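Local coordinates for protein isomaltodextranase (Arthrobacter globiformis, PDB 5AWO) that hydrolyses alpha-1,6-glucosidic linkages in dextran-like polysaccharides, removing successive isomaltose units from the non-reducing ends of the chains, at residues 273-278 / 294-299. Sequence-based numbering, arbitrary orientation.
Sequences GGWDRL and NPFCGF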
loop_
_atom_site.group_PDB
_atom_site.type_symbol
_atom_site.label_atom_id
_atom_site.label_comp_id
_atom_site.label_asym_id
_atom_site.label_seq_id
_atom_site.Cartn_x
_atom_site.Cartn_y
_atom_site.Cartn_z
ATOM N N GLY A 273 18.259 -5.425 -9.651
ATOM C CA GLY A 273 18.231 -4.101 -9.084
ATOM C C GLY A 273 18.687 -3.070 -10.101
ATOM O O GLY A 273 18.542 -3.223 -11.330
ATOM N N GLY A 274 19.184 -1.975 -9.555
ATOM C CA GLY A 274 19.671 -0.871 -10.393
ATOM C C GLY A 274 18.598 -0.072 -11.088
ATOM O O GLY A 274 17.394 -0.328 -10.937
ATOM N N TRP A 275 19.043 0.904 -11.856
ATOM C CA TRP A 275 18.144 1.831 -12.534
ATOM C C TRP A 275 17.197 1.160 -13.521
ATOM O O TRP A 275 16.025 1.540 -13.575
ATOM C CB TRP A 275 18.960 2.935 -13.227
ATOM C CG TRP A 275 18.053 4.022 -13.731
ATOM C CD1 TRP A 275 17.568 4.187 -14.974
ATOM C CD2 TRP A 275 17.479 5.060 -12.940
ATOM N NE1 TRP A 275 16.719 5.269 -15.026
ATOM C CE2 TRP A 275 16.665 5.834 -13.781
ATOM C CE3 TRP A 275 17.599 5.419 -11.594
ATOM C CZ2 TRP A 275 15.937 6.930 -13.310
ATOM C CZ3 TRP A 275 16.896 6.506 -11.131
ATOM C CH2 TRP A 275 16.092 7.262 -11.996
ATOM N N ASP A 276 17.644 0.166 -14.273
ATOM C CA ASP A 276 16.757 -0.430 -15.243
ATOM C C ASP A 276 15.534 -1.087 -14.580
ATOM O O ASP A 276 14.445 -0.997 -15.089
ATOM C CB ASP A 276 17.485 -1.407 -16.182
ATOM C CG ASP A 276 16.636 -1.796 -17.389
ATOM O OD1 ASP A 276 16.116 -0.910 -18.088
ATOM O OD2 ASP A 276 16.411 -3.004 -17.588
ATOM N N ARG A 277 15.712 -1.670 -13.394
ATOM C CA ARG A 277 14.577 -2.241 -12.680
ATOM C C ARG A 277 13.730 -1.162 -11.985
ATOM O O ARG A 277 12.507 -1.335 -11.875
ATOM C CB ARG A 277 15.035 -3.287 -11.685
ATOM C CG ARG A 277 15.429 -4.582 -12.400
ATOM C CD ARG A 277 14.207 -5.503 -12.500
ATOM N NE ARG A 277 14.386 -6.443 -13.554
ATOM C CZ ARG A 277 13.578 -7.431 -13.832
ATOM N NH1 ARG A 277 12.558 -7.724 -13.042
ATOM N NH2 ARG A 277 13.829 -8.174 -14.886
ATOM N N LEU A 278 14.340 -0.057 -11.584
ATOM C CA LEU A 278 13.590 1.021 -10.955
ATOM C C LEU A 278 12.754 1.840 -11.931
ATOM O O LEU A 278 11.671 2.323 -11.561
ATOM C CB LEU A 278 14.539 1.942 -10.187
ATOM C CG LEU A 278 13.876 2.892 -9.166
ATOM C CD1 LEU A 278 13.527 2.151 -7.886
ATOM C CD2 LEU A 278 14.762 4.097 -8.876
ATOM N N ASN A 294 8.178 -1.256 -14.072
ATOM C CA ASN A 294 9.014 -0.476 -13.160
ATOM C C ASN A 294 8.135 0.270 -12.170
ATOM O O ASN A 294 6.962 0.586 -12.467
ATOM C CB ASN A 294 9.969 0.469 -13.923
ATOM C CG ASN A 294 9.250 1.549 -14.694
ATOM O OD1 ASN A 294 9.105 1.472 -15.945
ATOM N ND2 ASN A 294 8.768 2.527 -14.012
ATOM N N PRO A 295 8.656 0.530 -10.957
ATOM C CA PRO A 295 7.816 1.144 -9.916
ATOM C C PRO A 295 7.494 2.614 -10.137
ATOM O O PRO A 295 6.463 3.076 -9.647
ATOM C CB PRO A 295 8.599 0.885 -8.629
ATOM C CG PRO A 295 10.039 0.735 -9.099
ATOM C CD PRO A 295 9.913 -0.008 -10.401
ATOM N N PHE A 296 8.298 3.361 -10.908
ATOM C CA PHE A 296 7.844 4.697 -11.240
ATOM C C PHE A 296 6.477 4.611 -11.900
ATOM O O PHE A 296 5.547 5.340 -11.520
ATOM C CB PHE A 296 8.816 5.440 -12.147
ATOM C CG PHE A 296 9.911 6.166 -11.422
ATOM C CD1 PHE A 296 9.638 7.380 -10.787
ATOM C CD2 PHE A 296 11.207 5.695 -11.395
ATOM C CE1 PHE A 296 10.638 8.069 -10.125
ATOM C CE2 PHE A 296 12.204 6.383 -10.750
ATOM C CZ PHE A 296 11.925 7.589 -10.108
ATOM N N CYS A 297 6.331 3.728 -12.881
ATOM C CA CYS A 297 5.067 3.602 -13.600
ATOM C C CYS A 297 4.025 2.875 -12.755
ATOM O O CYS A 297 2.841 3.239 -12.794
ATOM C CB CYS A 297 5.244 2.848 -14.903
ATOM S SG CYS A 297 6.184 3.777 -16.151
ATOM N N GLY A 298 4.414 1.838 -12.020
ATOM C CA GLY A 298 3.439 1.111 -11.230
ATOM C C GLY A 298 2.851 1.909 -10.075
ATOM O O GLY A 298 1.636 1.840 -9.802
ATOM N N PHE A 299 3.680 2.641 -9.339
ATOM C CA PHE A 299 3.171 3.492 -8.280
ATOM C C PHE A 299 2.242 4.528 -8.899
ATOM O O PHE A 299 1.147 4.794 -8.365
ATOM C CB PHE A 299 4.298 4.234 -7.559
ATOM C CG PHE A 299 5.076 3.416 -6.540
ATOM C CD1 PHE A 299 4.449 2.622 -5.581
ATOM C CD2 PHE A 299 6.466 3.515 -6.495
ATOM C CE1 PHE A 299 5.182 1.951 -4.614
ATOM C CE2 PHE A 299 7.196 2.841 -5.541
ATOM C CZ PHE A 299 6.552 2.060 -4.595
#
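Leu278 and Pro295 meet where the carbonyl end of helix 274-279 faces the start of helix 295-302. The two short helical segments run in nearly the same direction, 20° apart, and no hydrogen bond passes between them; close carbon–oxygen approaches and apolar packing join them. The carbonyl oxygens do the reaching: Leu278 O lies 3.1 Å from CD of Pro295, and Arg277 O is 3.3 Å from that same CD. A ring CH2 next to the tertiary amide nitrogen of proline is somewhat electron-poor, which suits it to this place beside two oxygens. Proline also fits the first turn of a helix because its nitrogen need not donate a hydrogen bond there. Just before it, Asn294 takes the N-cap position, its CB 3.5 Å from Leu278 O, while CD2 of Phe296 approaches that oxygen at 3.4 Å, obliquely to the ring. With an alanine at Pro295, CG and CD are gone, and a gap would probably open beside the Leu278 methyl CD1 and at the two carbonyl oxygens.

Both helices belong to the connection between the sixth and seventh strands of the TIM barrel, 263-265 and 312-314. Phe296 also touches Leu335 of helix 326-339 and meets Phe410 edge-to-face, while Trp275 stacks on His458, so this side of the contact faces the C-terminal beta sandwich.

The branched end of leucine suits Leu278 to two partners at once: its side chain crosses Pro295 at about a right angle, with CD1 of Leu278 4.0 Å from CG of Pro295, and CD2 comes to 3.9 Å from CE2 of Phe296. The side chain of Trp275 places CG anti to the backbone N (chi1 -170°), and its long indole then brings CH2 to 4.2 Å from CE2 of Phe296.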